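Side-chain contacts in uncharacterized protein (PDB 3H04), which is of unknown function but belongs to the alpha/beta-hydrolase clan and is probably a serine hydrolase related to feruloyl-esterase-like enzymes: residues Ser129-Glu134 / Lys184-Ile189; Ser141-Ile146 / Tyr178-Gly183; Leu174-Ala179 / Asp220-Val225; Ile214-Gly219 / Glu226-Ile231. One frame throughout, in Å; residues are numbered along the deposited sequence.

Contact 1: residues Ser129-Glu134 / Lys184-Ile189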
loop_
_atom_site.group_PDB
_atom_site.type_symbol
_atom_site.label_atom_id
_atom_site.label_comp_id
_atom_site.label_asym_id
_atom_site.label_seq_id
_atom_site.Cartn_x
_atom_site.Cartn_y
_atom_site.Cartn_z
ATOM N N SER A 129 3.282 -8.154 -5.285
ATOM C CA SER A 129 3.047 -9.257 -4.326
ATOM C C SER A 129 4.349 -9.875 -3.774
ATOM O O SER A 129 4.340 -10.919 -3.103
ATOM C CB SER A 129 2.252 -10.347 -5.048
ATOM O OG SER A 129 3.008 -10.947 -6.119
ATOM N N ARG A 130 5.471 -9.305 -4.182
ATOM C CA ARG A 130 6.774 -9.880 -3.840
ATOM C C ARG A 130 7.818 -8.766 -3.869
ATOM O O ARG A 130 7.645 -7.773 -4.587
ATOM C CB ARG A 130 7.123 -10.996 -4.829
ATOM C CG ARG A 130 6.945 -10.513 -6.263
ATOM C CD ARG A 130 7.253 -11.523 -7.338
ATOM N NE ARG A 130 7.047 -10.916 -8.661
ATOM C CZ ARG A 130 7.194 -11.578 -9.808
ATOM N NH1 ARG A 130 7.533 -12.850 -9.801
ATOM N NH2 ARG A 130 7.011 -10.964 -10.971
ATOM N N ILE A 131 8.864 -8.917 -3.062
ATOM C CA ILE A 131 10.034 -8.008 -3.094
ATOM C C ILE A 131 11.254 -8.619 -3.770
ATOM O O ILE A 131 12.141 -7.878 -4.195
ATOM C CB ILE A 131 10.418 -7.480 -1.705
ATOM C CG1 ILE A 131 10.670 -8.590 -0.712
ATOM C CG2 ILE A 131 9.275 -6.600 -1.166
ATOM C CD1 ILE A 131 11.188 -8.091 0.596
ATOM N N ASN A 132 11.282 -9.944 -3.889
ATOM C CA ASN A 132 12.381 -10.668 -4.505
ATOM C C ASN A 132 12.207 -10.656 -6.000
ATOM O O ASN A 132 11.843 -11.676 -6.587
ATOM C CB ASN A 132 12.446 -12.120 -4.008
ATOM C CG ASN A 132 13.631 -12.876 -4.583
ATOM O OD1 ASN A 132 14.572 -12.268 -5.114
ATOM N ND2 ASN A 132 13.600 -14.199 -4.484
ATOM N N THR A 133 12.486 -9.520 -6.628
ATOM C CA THR A 133 12.270 -9.362 -8.069
ATOM C C THR A 133 13.407 -8.464 -8.587
ATOM O O THR A 133 13.965 -7.650 -7.831
ATOM C CB THR A 133 10.771 -8.835 -8.376
ATOM O OG1 THR A 133 10.175 -8.216 -7.217
ATOM C CG2 THR A 133 9.870 -9.918 -8.706
ATOM N N GLU A 134 13.826 -8.600 -9.837
ATOM C CA GLU A 134 15.075 -7.918 -10.223
ATOM C C GLU A 134 14.975 -6.361 -10.169
ATOM O O GLU A 134 15.910 -5.682 -9.706
ATOM C CB GLU A 134 15.587 -8.413 -11.584
ATOM C CG GLU A 134 17.129 -8.471 -11.713
ATOM C CD GLU A 134 17.886 -9.340 -10.650
ATOM O OE1 GLU A 134 17.414 -10.436 -10.280
ATOM O OE2 GLU A 134 18.986 -8.926 -10.194
ATOM N N LYS A 184 19.756 0.012 -3.345
ATOM C CA LYS A 184 19.897 -0.369 -1.938
ATOM C C LYS A 184 18.557 -0.552 -1.201
ATOM O O LYS A 184 18.533 -0.649 0.015
ATOM C CB LYS A 184 20.715 0.685 -1.203
ATOM C CG LYS A 184 22.166 0.717 -1.599
ATOM C CD LYS A 184 22.854 2.023 -1.148
ATOM C CE LYS A 184 24.199 2.175 -1.921
ATOM N NZ LYS A 184 25.131 3.208 -1.399
ATOM N N TRP A 185 17.447 -0.560 -1.928
ATOM C CA TRP A 185 16.118 -0.635 -1.300
ATOM C C TRP A 185 15.924 -1.936 -0.517
ATOM O O TRP A 185 15.403 -1.910 0.576
ATOM C CB TRP A 185 15.013 -0.485 -2.355
ATOM C CG TRP A 185 13.626 -0.354 -1.796
ATOM C CD1 TRP A 185 13.111 0.704 -1.117
ATOM C CD2 TRP A 185 12.555 -1.288 -1.945
ATOM N NE1 TRP A 185 11.808 0.474 -0.766
ATOM C CE2 TRP A 185 11.422 -0.731 -1.304
ATOM C CE3 TRP A 185 12.432 -2.533 -2.599
ATOM C CZ2 TRP A 185 10.206 -1.388 -1.249
ATOM C CZ3 TRP A 185 11.241 -3.193 -2.531
ATOM C CH2 TRP A 185 10.116 -2.609 -1.890
ATOM N N ILE A 186 16.336 -3.063 -1.078
ATOM C CA ILE A 186 16.277 -4.331 -0.328
ATOM C C ILE A 186 17.159 -4.310 0.944
ATOM O O ILE A 186 16.812 -4.874 1.982
ATOM C CB ILE A 186 16.697 -5.529 -1.195
ATOM C CG1 ILE A 186 15.659 -5.799 -2.274
ATOM C CG2 ILE A 186 16.934 -6.776 -0.301
ATOM C CD1 ILE A 186 14.393 -6.470 -1.788
ATOM N N ASN A 187 18.276 -3.604 0.881
ATOM C CA ASN A 187 19.142 -3.484 2.037
ATOM C C ASN A 187 18.443 -2.712 3.132
ATOM O O ASN A 187 18.533 -3.077 4.308
ATOM C CB ASN A 187 20.438 -2.760 1.653
ATOM C CG ASN A 187 21.176 -3.448 0.536
ATOM O OD1 ASN A 187 22.256 -3.995 0.743
ATOM N ND2 ASN A 187 20.589 -3.443 -0.663
ATOM N N MET A 188 17.720 -1.660 2.746
ATOM C CA MET A 188 17.046 -0.783 3.717
ATOM C C MET A 188 15.776 -1.403 4.324
ATOM O O MET A 188 15.376 -1.025 5.422
ATOM C CB MET A 188 16.852 0.600 3.115
ATOM C CG MET A 188 18.236 1.295 2.919
ATOM S SD MET A 188 18.332 2.618 1.697
ATOM C CE MET A 188 17.463 3.790 2.771
ATOM N N ILE A 189 15.211 -2.409 3.653
ATOM C CA ILE A 189 14.142 -3.265 4.217
ATOM C C ILE A 189 14.620 -4.001 5.487
ATOM O O ILE A 189 13.849 -4.199 6.412
ATOM C CB ILE A 189 13.607 -4.212 3.115
ATOM C CG1 ILE A 189 12.513 -3.490 2.327
ATOM C CG2 ILE A 189 13.137 -5.566 3.669
ATOM C CD1 ILE A 189 12.358 -3.997 0.928
#

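Contact 2: residues Ser141-Ile146 / Tyr178-Gly183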
loop_
_atom_site.group_PDB
_atom_site.type_symbol
_atom_site.label_atom_id
_atom_site.label_comp_id
_atom_site.label_asym_id
_atom_site.label_seq_id
_atom_site.Cartn_x
_atom_site.Cartn_y
_atom_site.Cartn_z
ATOM N N SER A 141 16.659 3.021 -13.138
ATOM C CA SER A 141 17.032 4.106 -14.070
ATOM C C SER A 141 16.393 5.449 -13.813
ATOM O O SER A 141 17.040 6.497 -13.941
ATOM C CB SER A 141 16.600 3.711 -15.512
ATOM O OG SER A 141 17.492 2.779 -16.018
ATOM N N TYR A 142 15.098 5.423 -13.553
ATOM C CA TYR A 142 14.333 6.645 -13.361
ATOM C C TYR A 142 14.860 7.433 -12.169
ATOM O O TYR A 142 14.897 8.652 -12.224
ATOM C CB TYR A 142 12.855 6.320 -13.228
ATOM C CG TYR A 142 11.963 7.499 -13.006
ATOM C CD1 TYR A 142 11.370 8.184 -14.093
ATOM C CD2 TYR A 142 11.662 7.919 -11.724
ATOM C CE1 TYR A 142 10.543 9.321 -13.872
ATOM C CE2 TYR A 142 10.847 9.021 -11.492
ATOM C CZ TYR A 142 10.300 9.725 -12.584
ATOM O OH TYR A 142 9.471 10.768 -12.314
ATOM N N TYR A 143 15.281 6.745 -11.109
ATOM C CA TYR A 143 15.745 7.402 -9.866
ATOM C C TYR A 143 17.233 7.701 -9.777
ATOM O O TYR A 143 17.667 8.434 -8.895
ATOM C CB TYR A 143 15.312 6.528 -8.680
ATOM C CG TYR A 143 13.813 6.486 -8.513
ATOM C CD1 TYR A 143 13.098 7.641 -8.204
ATOM C CD2 TYR A 143 13.114 5.323 -8.667
ATOM C CE1 TYR A 143 11.692 7.590 -8.004
ATOM C CE2 TYR A 143 11.720 5.270 -8.477
ATOM C CZ TYR A 143 11.021 6.429 -8.192
ATOM O OH TYR A 143 9.651 6.382 -8.004
ATOM N N ALA A 144 18.025 7.097 -10.674
ATOM C CA ALA A 144 19.493 7.135 -10.594
ATOM C C ALA A 144 20.149 8.537 -10.606
ATOM O O ALA A 144 21.067 8.811 -9.802
ATOM C CB ALA A 144 20.070 6.246 -11.723
ATOM N N LYS A 145 19.683 9.448 -11.466
ATOM C CA LYS A 145 20.329 10.781 -11.579
ATOM C C LYS A 145 20.209 11.567 -10.269
ATOM O O LYS A 145 21.198 12.083 -9.757
ATOM C CB LYS A 145 19.724 11.632 -12.694
ATOM C CG LYS A 145 19.954 11.129 -14.124
ATOM C CD LYS A 145 19.971 12.306 -15.113
ATOM C CE LYS A 145 20.001 11.826 -16.561
ATOM N NZ LYS A 145 20.561 12.841 -17.535
ATOM N N ILE A 146 18.987 11.647 -9.741
ATOM C CA ILE A 146 18.762 12.353 -8.497
ATOM C C ILE A 146 19.517 11.663 -7.384
ATOM O O ILE A 146 20.152 12.346 -6.542
ATOM C CB ILE A 146 17.241 12.517 -8.166
ATOM C CG1 ILE A 146 16.600 13.480 -9.181
ATOM C CG2 ILE A 146 17.046 13.098 -6.751
ATOM C CD1 ILE A 146 15.261 14.083 -8.688
ATOM N N TYR A 178 16.882 7.767 -3.353
ATOM C CA TYR A 178 18.250 7.314 -3.177
ATOM C C TYR A 178 18.288 5.781 -3.157
ATOM O O TYR A 178 19.113 5.164 -3.830
ATOM C CB TYR A 178 18.808 7.864 -1.866
ATOM C CG TYR A 178 20.207 7.390 -1.577
ATOM C CD1 TYR A 178 21.284 7.939 -2.233
ATOM C CD2 TYR A 178 20.440 6.406 -0.630
ATOM C CE1 TYR A 178 22.611 7.513 -1.934
ATOM C CE2 TYR A 178 21.724 5.968 -0.355
ATOM C CZ TYR A 178 22.791 6.514 -1.006
ATOM O OH TYR A 178 24.038 6.050 -0.714
ATOM N N ALA A 179 17.418 5.188 -2.355
ATOM C CA ALA A 179 17.383 3.733 -2.236
ATOM C C ALA A 179 17.158 3.020 -3.592
ATOM O O ALA A 179 17.933 2.080 -3.971
ATOM C CB ALA A 179 16.287 3.322 -1.218
ATOM N N ARG A 180 16.107 3.423 -4.317
ATOM C CA ARG A 180 15.865 2.860 -5.677
ATOM C C ARG A 180 16.968 3.195 -6.671
ATOM O O ARG A 180 17.362 2.353 -7.499
ATOM C CB ARG A 180 14.533 3.333 -6.234
ATOM C CG ARG A 180 13.307 2.919 -5.459
ATOM C CD ARG A 180 13.182 1.403 -5.213
ATOM N NE ARG A 180 13.240 0.594 -6.440
ATOM C CZ ARG A 180 12.250 0.475 -7.324
ATOM N NH1 ARG A 180 11.083 1.113 -7.178
ATOM N NH2 ARG A 180 12.425 -0.272 -8.396
ATOM N N GLY A 181 17.442 4.448 -6.646
ATOM C CA GLY A 181 18.423 4.884 -7.593
ATOM C C GLY A 181 19.818 4.283 -7.403
ATOM O O GLY A 181 20.708 4.459 -8.285
ATOM N N THR A 182 20.077 3.664 -6.235
ATOM C CA THR A 182 21.379 3.010 -5.973
ATOM C C THR A 182 21.216 1.504 -5.841
ATOM O O THR A 182 22.209 0.770 -5.620
ATOM C CB THR A 182 22.038 3.523 -4.697
ATOM O OG1 THR A 182 21.156 3.344 -3.579
ATOM C CG2 THR A 182 22.421 4.986 -4.839
ATOM N N GLY A 183 19.978 1.036 -5.965
ATOM C CA GLY A 183 19.676 -0.396 -5.761
ATOM C C GLY A 183 19.854 -0.884 -4.323
ATOM O O GLY A 183 20.067 -2.071 -4.098
#

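Contact 3: residues Leu174-Ala179 / Asp220-Val225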
loop_
_atom_site.group_PDB
_atom_site.type_symbol
_atom_site.label_atom_id
_atom_site.label_comp_id
_atom_site.label_asym_id
_atom_site.label_seq_id
_atom_site.Cartn_x
_atom_site.Cartn_y
_atom_site.Cartn_z
ATOM N N LEU A 174 13.358 11.717 -0.542
ATOM C CA LEU A 174 14.660 11.503 -1.173
ATOM C C LEU A 174 15.353 10.264 -0.667
ATOM O O LEU A 174 16.201 9.746 -1.361
ATOM C CB LEU A 174 15.579 12.707 -0.970
ATOM C CG LEU A 174 15.166 13.956 -1.741
ATOM C CD1 LEU A 174 15.993 15.164 -1.235
ATOM C CD2 LEU A 174 15.287 13.770 -3.265
ATOM N N ILE A 175 15.020 9.817 0.548
ATOM C CA ILE A 175 15.564 8.545 1.071
ATOM C C ILE A 175 15.168 7.385 0.141
ATOM O O ILE A 175 15.978 6.493 -0.158
ATOM C CB ILE A 175 15.046 8.232 2.480
ATOM C CG1 ILE A 175 15.450 9.299 3.503
ATOM C CG2 ILE A 175 15.598 6.856 2.985
ATOM C CD1 ILE A 175 14.560 9.104 4.790
ATOM N N TYR A 176 13.940 7.432 -0.353
ATOM C CA TYR A 176 13.417 6.399 -1.276
ATOM C C TYR A 176 14.035 6.543 -2.694
ATOM O O TYR A 176 14.396 5.541 -3.326
ATOM C CB TYR A 176 11.902 6.482 -1.351
ATOM C CG TYR A 176 11.302 5.578 -2.417
ATOM C CD1 TYR A 176 11.250 4.176 -2.214
ATOM C CD2 TYR A 176 10.897 6.072 -3.622
ATOM C CE1 TYR A 176 10.796 3.319 -3.173
ATOM C CE2 TYR A 176 10.346 5.217 -4.606
ATOM C CZ TYR A 176 10.297 3.830 -4.362
ATOM O OH TYR A 176 9.831 2.873 -5.273
ATOM N N VAL A 177 14.138 7.771 -3.186
ATOM C CA VAL A 177 14.771 8.021 -4.478
ATOM C C VAL A 177 16.201 7.485 -4.452
ATOM O O VAL A 177 16.676 6.809 -5.397
ATOM C CB VAL A 177 14.766 9.560 -4.786
ATOM C CG1 VAL A 177 15.740 9.880 -5.893
ATOM C CG2 VAL A 177 13.319 10.077 -5.226
ATOM N N TYR A 178 16.882 7.767 -3.353
ATOM C CA TYR A 178 18.250 7.314 -3.177
ATOM C C TYR A 178 18.288 5.781 -3.157
ATOM O O TYR A 178 19.113 5.164 -3.830
ATOM C CB TYR A 178 18.808 7.864 -1.866
ATOM C CG TYR A 178 20.207 7.390 -1.577
ATOM C CD1 TYR A 178 21.284 7.939 -2.233
ATOM C CD2 TYR A 178 20.440 6.406 -0.630
ATOM C CE1 TYR A 178 22.611 7.513 -1.934
ATOM C CE2 TYR A 178 21.724 5.968 -0.355
ATOM C CZ TYR A 178 22.791 6.514 -1.006
ATOM O OH TYR A 178 24.038 6.050 -0.714
ATOM N N ALA A 179 17.418 5.188 -2.355
ATOM C CA ALA A 179 17.383 3.733 -2.236
ATOM C C ALA A 179 17.158 3.020 -3.592
ATOM O O ALA A 179 17.933 2.080 -3.971
ATOM C CB ALA A 179 16.287 3.322 -1.218
ATOM N N ASP A 220 4.715 2.244 -16.164
ATOM C CA ASP A 220 5.131 2.576 -14.775
ATOM C C ASP A 220 6.621 2.342 -14.623
ATOM O O ASP A 220 7.104 1.247 -14.886
ATOM C CB ASP A 220 4.397 1.690 -13.808
ATOM C CG ASP A 220 4.517 2.146 -12.372
ATOM O OD1 ASP A 220 5.562 2.701 -11.974
ATOM O OD2 ASP A 220 3.542 1.905 -11.642
ATOM N N TYR A 221 7.319 3.413 -14.271
ATOM C CA TYR A 221 8.782 3.437 -14.096
ATOM C C TYR A 221 9.244 3.016 -12.677
ATOM O O TYR A 221 10.434 2.795 -12.463
ATOM C CB TYR A 221 9.309 4.874 -14.359
ATOM C CG TYR A 221 8.560 5.934 -13.544
ATOM C CD1 TYR A 221 8.842 6.133 -12.186
ATOM C CD2 TYR A 221 7.546 6.691 -14.114
ATOM C CE1 TYR A 221 8.156 7.030 -11.459
ATOM C CE2 TYR A 221 6.836 7.607 -13.376
ATOM C CZ TYR A 221 7.155 7.781 -12.046
ATOM O OH TYR A 221 6.450 8.678 -11.290
ATOM N N ASP A 222 8.313 2.891 -11.731
ATOM C CA ASP A 222 8.626 2.619 -10.320
ATOM C C ASP A 222 8.369 1.136 -9.934
ATOM O O ASP A 222 9.243 0.456 -9.353
ATOM C CB ASP A 222 7.780 3.556 -9.446
ATOM C CG ASP A 222 8.069 3.378 -7.927
ATOM O OD1 ASP A 222 8.849 4.143 -7.345
ATOM O OD2 ASP A 222 7.493 2.465 -7.313
ATOM N N VAL A 223 7.186 0.635 -10.311
ATOM C CA VAL A 223 6.781 -0.742 -10.121
ATOM C C VAL A 223 6.415 -1.264 -11.517
ATOM O O VAL A 223 5.456 -0.825 -12.091
ATOM C CB VAL A 223 5.509 -0.897 -9.266
ATOM C CG1 VAL A 223 5.102 -2.378 -9.194
ATOM C CG2 VAL A 223 5.719 -0.341 -7.897
ATOM N N PRO A 224 7.196 -2.153 -12.062
ATOM C CA PRO A 224 6.856 -2.613 -13.401
ATOM C C PRO A 224 5.424 -3.224 -13.499
ATOM O O PRO A 224 4.989 -3.924 -12.594
ATOM C CB PRO A 224 7.877 -3.721 -13.652
ATOM C CG PRO A 224 8.927 -3.508 -12.742
ATOM C CD PRO A 224 8.373 -2.849 -11.516
ATOM N N VAL A 225 4.723 -2.973 -14.607
ATOM C CA VAL A 225 3.386 -3.550 -14.811
ATOM C C VAL A 225 3.397 -5.093 -14.777
ATOM O O VAL A 225 2.411 -5.726 -14.440
ATOM C CB VAL A 225 2.744 -3.020 -16.150
ATOM C CG1 VAL A 225 3.484 -3.584 -17.370
ATOM C CG2 VAL A 225 1.253 -3.358 -16.161
#

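Contact 4: residues Ile214-Gly219 / Glu226-Ile231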
loop_
_atom_site.group_PDB
_atom_site.type_symbol
_atom_site.label_atom_id
_atom_site.label_comp_id
_atom_site.label_asym_id
_atom_site.label_seq_id
_atom_site.Cartn_x
_atom_site.Cartn_y
_atom_site.Cartn_z
ATOM N N ILE A 214 -7.149 -4.480 -9.939
ATOM C CA ILE A 214 -5.791 -3.989 -10.226
ATOM C C ILE A 214 -5.912 -2.792 -11.138
ATOM O O ILE A 214 -6.641 -2.871 -12.139
ATOM C CB ILE A 214 -4.924 -5.060 -10.878
ATOM C CG1 ILE A 214 -4.897 -6.320 -9.953
ATOM C CG2 ILE A 214 -3.516 -4.459 -11.230
ATOM C CD1 ILE A 214 -4.339 -7.631 -10.583
ATOM N N ALA A 215 -5.202 -1.685 -10.810
ATOM C CA ALA A 215 -5.048 -0.531 -11.743
ATOM C C ALA A 215 -3.542 -0.278 -11.806
ATOM O O ALA A 215 -2.896 -0.147 -10.734
ATOM C CB ALA A 215 -5.811 0.721 -11.266
ATOM N N HIS A 216 -2.985 -0.250 -12.996
ATOM C CA HIS A 216 -1.567 -0.140 -13.173
ATOM C C HIS A 216 -1.224 0.433 -14.545
ATOM O O HIS A 216 -1.805 0.049 -15.472
ATOM C CB HIS A 216 -0.950 -1.514 -12.977
ATOM C CG HIS A 216 0.480 -1.496 -12.560
ATOM N ND1 HIS A 216 1.021 -2.445 -11.740
ATOM C CD2 HIS A 216 1.485 -0.657 -12.875
ATOM C CE1 HIS A 216 2.295 -2.188 -11.559
ATOM N NE2 HIS A 216 2.599 -1.108 -12.235
ATOM N N CYS A 217 -0.339 1.410 -14.628
ATOM C CA CYS A 217 0.075 1.980 -15.907
ATOM C C CYS A 217 1.042 1.067 -16.612
ATOM O O CYS A 217 2.013 0.574 -15.991
ATOM C CB CYS A 217 0.782 3.305 -15.681
ATOM S SG CYS A 217 -0.363 4.566 -15.052
ATOM N N ASN A 218 0.844 0.862 -17.914
ATOM C CA ASN A 218 1.811 0.018 -18.607
ATOM C C ASN A 218 3.233 0.546 -18.593
ATOM O O ASN A 218 4.144 -0.252 -18.644
ATOM C CB ASN A 218 1.399 -0.326 -20.057
ATOM C CG ASN A 218 0.817 0.821 -20.775
ATOM O OD1 ASN A 218 1.177 1.986 -20.540
ATOM N ND2 ASN A 218 -0.086 0.520 -21.693
ATOM N N GLY A 219 3.409 1.869 -18.536
ATOM C CA GLY A 219 4.733 2.490 -18.600
ATOM C C GLY A 219 5.216 2.912 -17.207
ATOM O O GLY A 219 6.063 3.797 -17.084
ATOM N N GLU A 226 4.529 -5.701 -15.109
ATOM C CA GLU A 226 4.671 -7.148 -14.883
ATOM C C GLU A 226 4.350 -7.655 -13.475
ATOM O O GLU A 226 3.976 -8.839 -13.316
ATOM C CB GLU A 226 6.049 -7.680 -15.355
ATOM C CG GLU A 226 6.239 -7.572 -16.852
ATOM C CD GLU A 226 6.877 -6.221 -17.331
ATOM O OE1 GLU A 226 6.859 -5.185 -16.622
ATOM O OE2 GLU A 226 7.408 -6.209 -18.456
ATOM N N GLU A 227 4.464 -6.804 -12.442
ATOM C CA GLU A 227 4.093 -7.244 -11.088
ATOM C C GLU A 227 2.584 -7.510 -10.984
ATOM O O GLU A 227 2.146 -8.457 -10.297
ATOM C CB GLU A 227 4.532 -6.244 -10.020
ATOM C CG GLU A 227 6.068 -6.116 -9.895
ATOM C CD GLU A 227 6.734 -7.501 -9.645
ATOM O OE1 GLU A 227 6.196 -8.302 -8.827
ATOM O OE2 GLU A 227 7.775 -7.805 -10.276
ATOM N N SER A 228 1.808 -6.711 -11.693
ATOM C CA SER A 228 0.364 -6.932 -11.770
ATOM C C SER A 228 0.032 -8.132 -12.652
ATOM O O SER A 228 -0.854 -8.939 -12.285
ATOM C CB SER A 228 -0.353 -5.698 -12.305
ATOM O OG SER A 228 -0.485 -4.674 -11.324
ATOM N N GLU A 229 0.734 -8.257 -13.797
ATOM C CA GLU A 229 0.553 -9.440 -14.688
ATOM C C GLU A 229 0.857 -10.714 -13.907
ATOM O O GLU A 229 0.120 -11.689 -14.003
ATOM C CB GLU A 229 1.427 -9.352 -15.944
ATOM C CG GLU A 229 1.136 -8.157 -16.833
ATOM C CD GLU A 229 2.197 -7.887 -17.921
ATOM O OE1 GLU A 229 3.239 -8.585 -18.003
ATOM O OE2 GLU A 229 1.946 -6.953 -18.701
ATOM N N HIS A 230 1.884 -10.683 -13.061
ATOM C CA HIS A 230 2.210 -11.839 -12.195
ATOM C C HIS A 230 1.028 -12.262 -11.293
ATOM O O HIS A 230 0.738 -13.464 -11.145
ATOM C CB HIS A 230 3.429 -11.571 -11.309
ATOM C CG HIS A 230 3.743 -12.687 -10.350
ATOM N ND1 HIS A 230 4.142 -13.932 -10.767
ATOM C CD2 HIS A 230 3.710 -12.740 -8.994
ATOM C CE1 HIS A 230 4.330 -14.713 -9.719
ATOM N NE2 HIS A 230 4.093 -14.009 -8.631
ATOM N N ILE A 231 0.351 -11.281 -10.703
ATOM C CA ILE A 231 -0.781 -11.574 -9.831
ATOM C C ILE A 231 -1.917 -12.189 -10.672
ATOM O O ILE A 231 -2.458 -13.250 -10.331
ATOM C CB ILE A 231 -1.214 -10.296 -9.095
ATOM C CG1 ILE A 231 -0.139 -9.934 -8.070
ATOM C CG2 ILE A 231 -2.508 -10.509 -8.371
ATOM C CD1 ILE A 231 -0.170 -8.531 -7.632
#

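Contact 1: residues Ser129-Glu134 / Lys184-Ile189
One isoleucine carries nearly all of the loop's share of this contact: Ile131 meets Trp185, Ile186 and Ile189 with different parts of its side chain. In this alpha/beta-hydrolase fold, residues 129-134 follow strand 121-125, and the short helix 185-189 belongs to the helical region inserted before strand 212-217. No hydrogen bond joins the two segments, so the contact rests on apolar side-chain packing, and branched aliphatic chains beside a large indole suit that role.

The methyl CG2 of Ile131 reaches the benzo end of the indole obliquely, 4.1 Å from Trp185 CH2, and the two side chains cross at about a right angle. CG1 of Ile131 sits between the backbone N and the carbonyl carbon (chi1 55°), a less common choice for isoleucine. This places CG2 beside the backbone N and sends CD1 to Ile189, with 4.3 Å between Ile131 CD1 and Ile189 CD1. One turn along the helix from Trp185, Ile189 also holds its CD1 3.6 Å above the plane of the indole, toward the rim, so tryptophan and isoleucine pack as one surface.

Beyond the two segments, the indole NE1 is bonded to the carbonyl of Gly39, and Phe136 meets the ring edge-to-face. Leu75 of helix 75-91 touches both Ile131 and Ile189.

Asn132 is the centre of an inverse gamma turn, in which Thr133 N bonds weakly to Ile131 O. That same carbonyl lies against Ile186, whose CD1 stands 3.6 Å from Ile131 O and 4.1 Å from Ile131 CB.

Contact 2: residues Ser141-Ile146 / Tyr178-Gly183
The ring of Tyr143 has Arg180 on its flank, met obliquely, while Tyr142 turns its CD2 over the centre of one face of the Tyr143 ring, 3.7 Å above it; Tyr143 CE1 in turn lies at the edge of the Tyr142 ring, in its plane. Tyr176, one turn before Arg180 on the same helix, meets the Tyr143 ring edge-to-face. Against Arg180 it is the methylenes that touch: Tyr143 CD2 lies 3.4 Å from Arg180 CB and 4.0 Å from Arg180 CG. The ring and guanidinium planes are 54° apart, so the two groups do not stack. Bends at chi2 and chi3 of Arg180 carry its chain at a slant across the tyrosine.

The axes of segments 141-146 and 178-182 approach to 7.0 Å and cross steeply, at -112°. Glycine makes that closeness possible. The CA atoms of Ala144 and Gly181 are only 3.9 Å apart, and Tyr143 CB sits 3.6 Å from Gly181 N, over backbone that carries no side chain. The small Ala144 fits beside it, its CA 3.7 Å from Gly181 O.

No hydrogen bond spans the two segments. The guanidinium finds its partners elsewhere, at Tyr176 OH, Asp222 O and Pro135 O. The chemistry therefore separates into close van der Waals packing on the glycine backbone and a polar network at the side-chain ends, where the arginine's charge may partly offset that of Asp222.

Contact 3: residues Leu174-Ala179 / Asp220-Val225
Tyr176 and Asp222 approach from opposite directions and meet through a single short hydrogen bond, from Tyr176 OH to Asp222 OD1 at 2.6 Å. The carboxylate oxygen lies at the edge of the phenol, in the plane of the ring. The carboxylate itself is turned 33° from that plane, and the hydroxyl meets OD1 on its syn side, 25° out of the carboxylate plane. Tyrosine suits the position by length: with CG anti to the backbone N (chi1 172°), the rigid ring spans the distance from helix 173-182 to the loop and delivers one polar atom at its end.

Both residues are buried, and Asp222 OD1 has a further partner in Tyr143 OH, so two phenol hydroxyls converge on one carboxylate oxygen. Such surroundings, with an arginine close by, would be expected to stabilise a negative carboxylate away from water.

The loop is shaped just before this point by Asp220. Its OD1 accepts from Asp222 N at 2.8 Å, closing an Asx turn, and from Val223 N at 3.1 Å, which comes from well above the carboxylate plane. Its other oxygen, OD2, is bonded to His248 ND1, consistent with Asp220 being the acid of a Ser-His-Asp triad with Ser104.

The loop leaves strand 212-217 of the central sheet and leads into helix 226-232, so the Tyr176-Asp222 bond ties helix 173-182, which helix 141-147 also packs against, to the loop after the C-terminal end of strand 212-217, which holds the probable catalytic acid.

Contact 4: residues Ile214-Gly219 / Glu226-Ile231
Ser228 packs tightly between His216 and Ile214, in the first half of a beta-alpha-beta crossover made by strand 212-217, helix 226-232 and strand 238-243. Segments 214-217 and 226-231 run at 150° to each other, with their axes 9.1 Å apart. Serine is short enough to be buried against the sheet, yet its hydroxyl needs a polar partner, and histidine provides one. Ser228 OG lies at the edge of the imidazole, in the ring plane, 2.7 Å from His216 ND1; either atom could be the donor. Ile214 CG2 is also close, 3.0 Å from Ser228 OG, a short distance that may partly reflect coordinate error.

The packing is looser one turn further along the helix. There the terminal CD1 of Ile214 meets the CG2 branch of Ile231, with 4.1 Å between Ile214 CD1 and Ile231 CG2, an apolar touch without directional demands. The helix flank turned from the strand is more polar: Glu226 is exposed, and the partly exposed Glu229 forms a salt bridge with Arg242 of strand 238-243.

The imidazole is held at two points. CG lies anti to the backbone N (chi1 -155°), which swings the ring toward the helix, where ND1 finds Ser228 while NE2 is bonded to the backbone oxygen of Val223 in the intervening loop.

Overall arrangement
Contacts 2 and 3 are close neighbours, their centres about 7 Å apart, and share helix 173-182; contact 1 lies beside them, joining helix 185-189, next in the chain, to the loop after strand 121-125. Contact 4 joins strand 212-217 of the central sheet to helix 226-232 and stands about 21 Å, centre to centre, from contact 2. Along the chain, both segments of contact 2 fall between those of contact 1, contact 3 alternates with contacts 1 and 4, and contact 4 comes last. Contact 3 joins the helical region to the loop after strand 212-217, while an Arg130-Glu227 salt bridge links contacts 1 and 4. The helices are consistent with a cap beside a hydrolase active site.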